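Local structure of putative thioesterase yhdA (Lactococcus lactis subsp. lactis, 3GEK) at residues I4-I9 with S37-Q42; T10-F15 with Y28-K33; F75-N80 with V127-P132. The protein is a putative hotdog-fold thioesterase of the PaaI family, which may hydrolyse the thioester of an aromatic acyl-CoA such as 1,4-dihydroxy-2-naphthoyl-CoA. The protein carries 7 engineered substitutions. All coordinates share one frame; numbering follows the deposited sequence.

Contact 1 of 3, residues I4-I9 with S37-Q42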
loop_
_atom_site.group_PDB
_atom_site.type_symbol
_atom_site.label_atom_id
_atom_site.label_comp_id
_atom_site.label_asym_id
_atom_site.label_seq_id
_atom_site.Cartn_x
_atom_site.Cartn_y
_atom_site.Cartn_z
ATOM N N ILE A 4 -16.927 -15.426 6.207
ATOM C CA ILE A 4 -16.464 -14.986 7.530
ATOM C C ILE A 4 -16.424 -16.139 8.540
ATOM O O ILE A 4 -15.398 -16.367 9.184
ATOM C CB ILE A 4 -17.307 -13.787 8.074
ATOM C CG1 ILE A 4 -17.184 -12.579 7.137
ATOM C CG2 ILE A 4 -16.879 -13.413 9.498
ATOM C CD1 ILE A 4 -18.115 -11.418 7.471
ATOM N N ASP A 5 -17.530 -16.872 8.651
ATOM C CA ASP A 5 -17.630 -17.969 9.609
ATOM C C ASP A 5 -16.749 -19.150 9.210
ATOM O O ASP A 5 -16.140 -19.792 10.067
ATOM C CB ASP A 5 -19.088 -18.421 9.778
ATOM C CG ASP A 5 -20.003 -17.307 10.272
ATOM O OD1 ASP A 5 -19.533 -16.400 10.996
ATOM O OD2 ASP A 5 -21.207 -17.346 9.933
ATOM N N GLN A 6 -16.672 -19.423 7.909
ATOM C CA GLN A 6 -15.857 -20.534 7.403
ATOM C C GLN A 6 -14.356 -20.304 7.589
ATOM O O GLN A 6 -13.582 -21.257 7.651
ATOM C CB GLN A 6 -16.184 -20.834 5.939
ATOM C CG GLN A 6 -17.535 -21.500 5.744
ATOM C CD GLN A 6 -17.736 -22.013 4.335
ATOM O OE1 GLN A 6 -18.639 -21.568 3.628
ATOM N NE2 GLN A 6 -16.895 -22.952 3.917
ATOM N N LEU A 7 -13.960 -19.038 7.696
ATOM C CA LEU A 7 -12.579 -18.672 8.005
ATOM C C LEU A 7 -12.117 -19.238 9.354
ATOM O O LEU A 7 -10.923 -19.434 9.567
ATOM C CB LEU A 7 -12.410 -17.150 7.973
ATOM C CG LEU A 7 -11.707 -16.407 6.821
ATOM C CD1 LEU A 7 -11.263 -17.276 5.638
ATOM C CD2 LEU A 7 -12.559 -15.241 6.348
ATOM N N ASN A 8 -13.070 -19.516 10.245
ATOM C CA ASN A 8 -12.778 -20.071 11.572
ATOM C C ASN A 8 -11.830 -19.171 12.379
ATOM O O ASN A 8 -10.750 -19.592 12.800
ATOM C CB ASN A 8 -12.230 -21.507 11.451
ATOM C CG ASN A 8 -12.395 -22.321 12.730
ATOM O OD1 ASN A 8 -12.943 -21.851 13.729
ATOM N ND2 ASN A 8 -11.920 -23.557 12.694
ATOM N N ILE A 9 -12.242 -17.920 12.567
ATOM C CA ILE A 9 -11.522 -16.980 13.427
ATOM C C ILE A 9 -11.829 -17.314 14.890
ATOM O O ILE A 9 -12.991 -17.348 15.289
ATOM C CB ILE A 9 -11.902 -15.498 13.131
ATOM C CG1 ILE A 9 -11.820 -15.167 11.629
ATOM C CG2 ILE A 9 -11.075 -14.527 13.971
ATOM C CD1 ILE A 9 -10.624 -15.741 10.897
ATOM N N SER A 37 -7.817 -25.176 7.525
ATOM C CA SER A 37 -8.169 -26.416 6.833
ATOM C C SER A 37 -7.901 -26.203 5.347
ATOM O O SER A 37 -7.291 -25.200 4.969
ATOM C CB SER A 37 -9.644 -26.757 7.047
ATOM O OG SER A 37 -10.478 -25.836 6.362
ATOM N N ASP A 38 -8.371 -27.133 4.512
ATOM C CA ASP A 38 -8.252 -27.033 3.054
ATOM C C ASP A 38 -8.982 -25.817 2.493
ATOM O O ASP A 38 -8.639 -25.321 1.421
ATOM C CB ASP A 38 -8.776 -28.302 2.374
ATOM C CG ASP A 38 -10.281 -28.500 2.565
ATOM O OD1 ASP A 38 -11.015 -28.473 1.547
ATOM O OD2 ASP A 38 -10.727 -28.682 3.725
ATOM N N PHE A 39 -9.991 -25.350 3.226
ATOM C CA PHE A 39 -10.718 -24.134 2.885
ATOM C C PHE A 39 -9.753 -22.983 2.609
ATOM O O PHE A 39 -9.974 -22.193 1.694
ATOM C CB PHE A 39 -11.694 -23.759 4.015
ATOM C CG PHE A 39 -12.423 -22.456 3.790
ATOM C CD1 PHE A 39 -13.543 -22.401 2.966
ATOM C CD2 PHE A 39 -11.992 -21.291 4.404
ATOM C CE1 PHE A 39 -14.221 -21.200 2.755
ATOM C CE2 PHE A 39 -12.662 -20.086 4.201
ATOM C CZ PHE A 39 -13.779 -20.041 3.371
ATOM N N HIS A 40 -8.676 -22.919 3.391
ATOM C CA HIS A 40 -7.726 -21.809 3.339
ATOM C C HIS A 40 -6.570 -22.030 2.349
ATOM O O HIS A 40 -5.705 -21.167 2.203
ATOM C CB HIS A 40 -7.157 -21.529 4.740
ATOM C CG HIS A 40 -8.184 -21.510 5.828
ATOM N ND1 HIS A 40 -8.587 -20.349 6.450
ATOM C CD2 HIS A 40 -8.880 -22.512 6.417
ATOM C CE1 HIS A 40 -9.486 -20.635 7.374
ATOM N NE2 HIS A 40 -9.686 -21.940 7.370
ATOM N N ALA A 41 -6.563 -23.174 1.666
ATOM C CA ALA A 41 -5.424 -23.566 0.836
ATOM C C ALA A 41 -5.400 -22.908 -0.541
ATOM O O ALA A 41 -6.449 -22.609 -1.119
ATOM C CB ALA A 41 -5.367 -25.083 0.703
ATOM N N GLN A 42 -4.190 -22.670 -1.047
ATOM C CA GLN A 42 -3.982 -22.334 -2.458
ATOM C C GLN A 42 -3.350 -23.546 -3.195
ATOM O O GLN A 42 -2.908 -24.501 -2.536
ATOM C CB GLN A 42 -3.197 -21.015 -2.615
ATOM C CG GLN A 42 -1.849 -20.942 -1.908
ATOM C CD GLN A 42 -0.759 -21.653 -2.683
ATOM O OE1 GLN A 42 -0.362 -21.217 -3.767
ATOM N NE2 GLN A 42 -0.275 -22.759 -2.138
#
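Gln6 reaches across to the Phe39 ring and can be followed atom by atom. Its CB lies over one face of the ring, 3.9 Å from the centroid and offset toward the rim, a CH-pi contact in which CZ of Phe39 is the closest ring atom. CG stands anti to the carbonyl carbon of Gln6 (chi1 -72°) and the chain runs on extended, which carries CD to 3.9 Å from Phe39 CE1. At the tip, NE2 comes within 3.4 Å of the same Phe39 CE1, with the amide plane turned 39° from the ring. The end of this amide is held by a hydrogen bond from NE2 to OE1 of Gln6 in the second subunit, whose Phe39 also packs on this Gln6. The contact thus joins the short N-terminal helix to the 3-10 segment 38-40, in the loop between strand 28-35 and the long helix 49-68 of the hotdog fold. Leu7 meets Phe39 in another way: its CD1 sits at the ring edge, in plane, 3.5 Å from CE2. With an alanine in place of Phe39, Gln6 CB and Leu7 CD1 would probably face a gap where the ring had filled the space between helix and turn. Just before the 3-10 segment Ser37 forms an ST turn, its OG accepting from Phe39 N at 3.2 Å.

Contact 2 of 3, residues T10-F15 with Y28-K33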
loop_
_atom_site.group_PDB
_atom_site.type_symbol
_atom_site.label_atom_id
_atom_site.label_comp_id
_atom_site.label_asym_id
_atom_site.label_seq_id
_atom_site.Cartn_x
_atom_site.Cartn_y
_atom_site.Cartn_z
ATOM N N THR A 10 -10.785 -17.568 15.675
ATOM C CA THR A 10 -10.936 -17.961 17.077
ATOM C C THR A 10 -10.226 -16.985 18.027
ATOM O O THR A 10 -9.397 -16.185 17.601
ATOM C CB THR A 10 -10.390 -19.388 17.321
ATOM O OG1 THR A 10 -10.637 -20.205 16.173
ATOM C CG2 THR A 10 -11.061 -20.029 18.520
ATOM N N ASP A 11 -10.564 -17.071 19.313
ATOM C CA ASP A 11 -9.863 -16.361 20.387
ATOM C C ASP A 11 -9.742 -14.852 20.142
ATOM O O ASP A 11 -8.713 -14.255 20.459
ATOM C CB ASP A 11 -8.463 -16.968 20.622
ATOM C CG ASP A 11 -8.504 -18.413 21.125
ATOM O OD1 ASP A 11 -9.592 -18.926 21.475
ATOM O OD2 ASP A 11 -7.423 -19.039 21.178
ATOM N N PHE A 12 -10.782 -14.240 19.573
ATOM C CA PHE A 12 -10.751 -12.802 19.313
ATOM C C PHE A 12 -10.860 -12.023 20.619
ATOM O O PHE A 12 -11.763 -12.268 21.417
ATOM C CB PHE A 12 -11.844 -12.360 18.325
ATOM C CG PHE A 12 -11.872 -10.862 18.081
ATOM C CD1 PHE A 12 -10.932 -10.259 17.246
ATOM C CD2 PHE A 12 -12.829 -10.059 18.696
ATOM C CE1 PHE A 12 -10.945 -8.879 17.025
ATOM C CE2 PHE A 12 -12.849 -8.674 18.479
ATOM C CZ PHE A 12 -11.902 -8.089 17.646
ATOM N N GLN A 13 -9.921 -11.107 20.831
ATOM C CA GLN A 13 -9.973 -10.167 21.955
ATOM C C GLN A 13 -9.313 -8.842 21.599
ATOM O O GLN A 13 -8.248 -8.810 20.980
ATOM C CB GLN A 13 -9.377 -10.761 23.242
ATOM C CG GLN A 13 -7.979 -11.354 23.113
ATOM C CD GLN A 13 -7.604 -12.268 24.280
ATOM O OE1 GLN A 13 -8.430 -13.035 24.783
ATOM N NE2 GLN A 13 -6.346 -12.190 24.707
ATOM N N VAL A 14 -9.977 -7.755 21.980
ATOM C CA VAL A 14 -9.460 -6.397 21.827
ATOM C C VAL A 14 -9.200 -5.830 23.229
ATOM O O VAL A 14 -9.999 -6.042 24.149
ATOM C CB VAL A 14 -10.436 -5.511 21.000
ATOM C CG1 VAL A 14 -11.778 -5.374 21.697
ATOM C CG2 VAL A 14 -9.833 -4.145 20.705
ATOM N N PHE A 15 -8.075 -5.138 23.396
ATOM C CA PHE A 15 -7.616 -4.728 24.731
ATOM C C PHE A 15 -6.672 -3.530 24.701
ATOM O O PHE A 15 -6.096 -3.207 23.667
ATOM C CB PHE A 15 -6.936 -5.904 25.454
ATOM C CG PHE A 15 -5.748 -6.476 24.713
ATOM C CD1 PHE A 15 -5.927 -7.428 23.711
ATOM C CD2 PHE A 15 -4.453 -6.062 25.019
ATOM C CE1 PHE A 15 -4.837 -7.957 23.023
ATOM C CE2 PHE A 15 -3.357 -6.583 24.336
ATOM C CZ PHE A 15 -3.551 -7.533 23.335
ATOM N N TYR A 28 -4.487 0.768 21.779
ATOM C CA TYR A 28 -5.406 -0.332 21.506
ATOM C C TYR A 28 -4.748 -1.433 20.685
ATOM O O TYR A 28 -4.042 -1.167 19.709
ATOM C CB TYR A 28 -6.654 0.179 20.781
ATOM C CG TYR A 28 -7.588 0.977 21.660
ATOM C CD1 TYR A 28 -8.566 0.344 22.425
ATOM C CD2 TYR A 28 -7.496 2.367 21.729
ATOM C CE1 TYR A 28 -9.434 1.077 23.243
ATOM C CE2 TYR A 28 -8.358 3.108 22.545
ATOM C CZ TYR A 28 -9.322 2.454 23.298
ATOM O OH TYR A 28 -10.176 3.178 24.104
ATOM N N LYS A 29 -4.990 -2.670 21.102
ATOM C CA LYS A 29 -4.482 -3.842 20.418
ATOM C C LYS A 29 -5.598 -4.870 20.279
ATOM O O LYS A 29 -6.575 -4.829 21.028
ATOM C CB LYS A 29 -3.322 -4.457 21.200
ATOM C CG LYS A 29 -2.042 -3.640 21.197
ATOM C CD LYS A 29 -1.054 -4.192 22.218
ATOM C CE LYS A 29 0.282 -3.472 22.140
ATOM N NZ LYS A 29 1.198 -3.910 23.233
ATOM N N PHE A 30 -5.452 -5.773 19.309
ATOM C CA PHE A 30 -6.264 -6.989 19.261
ATOM C C PHE A 30 -5.427 -8.243 19.018
ATOM O O PHE A 30 -4.306 -8.170 18.514
ATOM C CB PHE A 30 -7.433 -6.886 18.265
ATOM C CG PHE A 30 -7.040 -7.032 16.818
ATOM C CD1 PHE A 30 -6.880 -8.292 16.243
ATOM C CD2 PHE A 30 -6.866 -5.911 16.019
ATOM C CE1 PHE A 30 -6.525 -8.427 14.905
ATOM C CE2 PHE A 30 -6.529 -6.039 14.674
ATOM C CZ PHE A 30 -6.357 -7.299 14.118
ATOM N N SER A 31 -5.996 -9.378 19.414
ATOM C CA SER A 31 -5.427 -10.703 19.225
ATOM C C SER A 31 -6.488 -11.622 18.623
ATOM O O SER A 31 -7.689 -11.425 18.842
ATOM C CB SER A 31 -5.004 -11.283 20.574
ATOM O OG SER A 31 -3.621 -11.124 20.793
ATOM N N SER A 32 -6.037 -12.638 17.889
ATOM C CA SER A 32 -6.915 -13.678 17.359
ATOM C C SER A 32 -6.112 -14.809 16.738
ATOM O O SER A 32 -4.907 -14.692 16.523
ATOM C CB SER A 32 -7.893 -13.116 16.321
ATOM O OG SER A 32 -7.221 -12.729 15.137
ATOM N N LYS A 33 -6.798 -15.909 16.459
ATOM C CA LYS A 33 -6.212 -17.037 15.761
ATOM C C LYS A 33 -7.139 -17.411 14.617
ATOM O O LYS A 33 -8.345 -17.149 14.673
ATOM C CB LYS A 33 -6.022 -18.233 16.703
ATOM C CG LYS A 33 -5.086 -17.970 17.872
ATOM C CD LYS A 33 -4.711 -19.246 18.600
ATOM C CE LYS A 33 -3.889 -18.950 19.855
ATOM N NZ LYS A 33 -4.704 -18.286 20.915
#
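Thr10 N gives its hydrogen to Lys33 O at 2.7 Å, an almost straight bond (173° at the hydrogen), and Lys33 N returns one to Thr10 O. This pair joins the short strand 9-10 to strand 28-35; beyond a corner at Asp11, strand 12-16 forms an antiparallel beta hairpin with the same strand, at the edge of the hotdog sheet. The ladder does not run on evenly: the register shifts by one before Gln13 pairs with Ser31, a beta bulge. At the corner the Asp11 carboxylate reaches Lys33, whose NZ meets OD2 on its anti lone pair in a salt bridge of 2.8 Å. Lys33 gets there by a bend at the end of its chain, chi4 69°, which turns NZ toward the carboxylate. The two strands divide their side chains between the faces of the sheet. Val14 and Phe30 share the face that looks toward helix 49-68, where Val14 CB comes within 4.3 Å of Phe30 CB and Phe12 CE1 approaches Phe30 CD1; the Phe30 ring also meets Trp109 edge-to-face. On the other face, Phe15 has CG between its backbone N and carbonyl carbon (chi1 58°), and this folds its ring back across Lys29. While Lys29 NZ goes on to a salt bridge with Asp17, its CB sits over the Phe15 ring, 4.0 Å from the centroid.

Contact 3 of 3, residues F75-N80 with V127-P132. Engineered in segment 75-80: Phe75 (natural residue Leu), Asn80 (natural residue Ser).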
loop_
_atom_site.group_PDB
_atom_site.type_symbol
_atom_site.label_atom_id
_atom_site.label_comp_id
_atom_site.label_asym_id
_atom_site.label_seq_id
_atom_site.Cartn_x
_atom_site.Cartn_y
_atom_site.Cartn_z
ATOM N N PHE A 75 -15.893 0.305 8.407
ATOM C CA PHE A 75 -15.953 -0.236 7.056
ATOM C C PHE A 75 -14.558 -0.185 6.442
ATOM O O PHE A 75 -13.901 0.855 6.473
ATOM C CB PHE A 75 -16.945 0.587 6.223
ATOM C CG PHE A 75 -17.182 0.057 4.828
ATOM C CD1 PHE A 75 -18.181 -0.888 4.586
ATOM C CD2 PHE A 75 -16.428 0.531 3.748
ATOM C CE1 PHE A 75 -18.416 -1.370 3.291
ATOM C CE2 PHE A 75 -16.652 0.055 2.446
ATOM C CZ PHE A 75 -17.647 -0.895 2.220
ATOM N N GLY A 76 -14.111 -1.307 5.887
ATOM C CA GLY A 76 -12.811 -1.379 5.222
ATOM C C GLY A 76 -12.696 -0.382 4.084
ATOM O O GLY A 76 -13.474 -0.420 3.134
ATOM N N GLN A 77 -11.728 0.521 4.196
ATOM C CA GLN A 77 -11.476 1.542 3.184
ATOM C C GLN A 77 -10.211 1.211 2.389
ATOM O O GLN A 77 -10.162 1.387 1.169
ATOM C CB GLN A 77 -11.346 2.913 3.858
ATOM C CG GLN A 77 -10.908 4.055 2.953
ATOM C CD GLN A 77 -10.936 5.403 3.657
ATOM O OE1 GLN A 77 -11.983 5.850 4.130
ATOM N NE2 GLN A 77 -9.784 6.064 3.718
ATOM N N SER A 78 -9.197 0.724 3.095
ATOM C CA SER A 78 -7.875 0.491 2.525
ATOM C C SER A 78 -7.203 -0.699 3.164
ATOM O O SER A 78 -7.375 -0.953 4.358
ATOM C CB SER A 78 -6.973 1.706 2.749
ATOM O OG SER A 78 -6.669 2.318 1.524
ATOM N N ILE A 79 -6.410 -1.405 2.366
ATOM C CA ILE A 79 -5.651 -2.537 2.858
ATOM C C ILE A 79 -4.370 -2.700 2.037
ATOM O O ILE A 79 -4.406 -2.706 0.801
ATOM C CB ILE A 79 -6.534 -3.840 2.916
ATOM C CG1 ILE A 79 -5.872 -4.949 3.753
ATOM C CG2 ILE A 79 -6.952 -4.307 1.518
ATOM C CD1 ILE A 79 -4.907 -5.836 2.988
ATOM N N ASN A 80 -3.243 -2.791 2.734
ATOM C CA ASN A 80 -1.966 -3.114 2.105
ATOM C C ASN A 80 -1.331 -4.302 2.809
ATOM O O ASN A 80 -1.242 -4.321 4.038
ATOM C CB ASN A 80 -0.999 -1.926 2.169
ATOM C CG ASN A 80 0.264 -2.165 1.354
ATOM O OD1 ASN A 80 0.268 -1.978 0.143
ATOM N ND2 ASN A 80 1.339 -2.569 2.017
ATOM N N VAL A 127 -6.878 0.363 6.864
ATOM C CA VAL A 127 -7.554 1.609 7.196
ATOM C C VAL A 127 -9.064 1.365 7.161
ATOM O O VAL A 127 -9.598 0.923 6.143
ATOM C CB VAL A 127 -7.185 2.762 6.219
ATOM C CG1 VAL A 127 -7.859 4.055 6.635
ATOM C CG2 VAL A 127 -5.674 2.939 6.128
ATOM N N ASN A 128 -9.732 1.631 8.282
ATOM C CA ASN A 128 -11.182 1.543 8.368
ATOM C C ASN A 128 -11.818 2.934 8.305
ATOM O O ASN A 128 -11.295 3.893 8.876
ATOM C CB ASN A 128 -11.607 0.854 9.673
ATOM C CG ASN A 128 -11.333 -0.652 9.682
ATOM O OD1 ASN A 128 -11.294 -1.308 8.636
ATOM N ND2 ASN A 128 -11.161 -1.206 10.877
ATOM N N ALA A 129 -12.948 3.041 7.612
ATOM C CA ALA A 129 -13.770 4.243 7.677
ATOM C C ALA A 129 -14.749 4.098 8.829
ATOM O O ALA A 129 -15.315 3.021 9.040
ATOM C CB ALA A 129 -14.513 4.474 6.363
ATOM N N LEU A 130 -14.929 5.178 9.582
ATOM C CA LEU A 130 -15.806 5.183 10.748
ATOM C C LEU A 130 -17.133 5.865 10.422
ATOM O O LEU A 130 -17.164 7.064 10.132
ATOM C CB LEU A 130 -15.114 5.884 11.924
ATOM C CG LEU A 130 -14.271 5.108 12.945
ATOM C CD1 LEU A 130 -13.568 3.875 12.384
ATOM C CD2 LEU A 130 -13.275 6.043 13.622
ATOM N N VAL A 131 -18.217 5.093 10.466
ATOM C CA VAL A 131 -19.552 5.593 10.104
ATOM C C VAL A 131 -20.424 5.840 11.340
ATOM O O VAL A 131 -20.585 4.937 12.160
ATOM C CB VAL A 131 -20.282 4.619 9.134
ATOM C CG1 VAL A 131 -21.702 5.093 8.838
ATOM C CG2 VAL A 131 -19.499 4.462 7.837
ATOM N N PRO A 132 -20.983 7.066 11.477
ATOM C CA PRO A 132 -21.937 7.454 12.522
ATOM C C PRO A 132 -22.867 6.324 12.973
ATOM O O PRO A 132 -23.432 5.612 12.136
ATOM C CB PRO A 132 -22.758 8.558 11.848
ATOM C CG PRO A 132 -21.869 9.114 10.765
ATOM C CD PRO A 132 -20.670 8.213 10.604
#
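Gln77 and Ser78 both turn their backbone N-H groups to Val127 O, at 2.9 and 3.1 Å, and so form a classic beta bulge between two antiparallel strands. The Gln77 side chain stands across the neighbouring strand, not along it, and passes Val127 obliquely. With CG anti to the backbone N (chi1 173°) and the chain extended to CD, the amide comes beside the Val127 and Ala129 side chains: OE1 stops 3.6 Å from Ala129 CB, and NE2 is 4.0 Å from Val127 CG1. Ser78 packs directly on its partner, CB to Val127 CB at 3.6 Å. Asn128 points to the other face, with CG anti to its carbonyl carbon, and its OD1 touches Gly76 CA at 3.7 Å; the same amide donates through ND2 to Ser64 OG on helix 49-68. Phe75, an engineered residue, is tied to Ala129 by two backbone bonds, Ala129 N to Phe75 O being the shorter at 2.6 Å, while its ring leads away from strand 127-131. Strand 120-131 is flanked on its far side by strand 106-115, helix 49-68 packs against Asn128 and Ile79, and residues 78-80 continue the sheet into the second subunit through an antiparallel ladder.

In the fold
Contacts 2 and 3 lie in one curled sheet packed on helix 49-68; contact 1 joins the N-terminal helix to the loop before helix 49-68. Contact 2 is nested inside the chain loop that contact 1 closes, and the two touch: Ile9 CG2 of contact 1 lies 3.8 Å from Lys33 O of contact 2, although their centres are 18 Å apart. Contact 3 follows both in the sequence. Its nearest atoms are about 8 Å from contact 2 and about 11 Å from contact 1. Contacts 1 and 3 both reach the second subunit, the first through side chains such as Gln6 and the other through a shared sheet, whereas no other chain of the assembly touches contact 2.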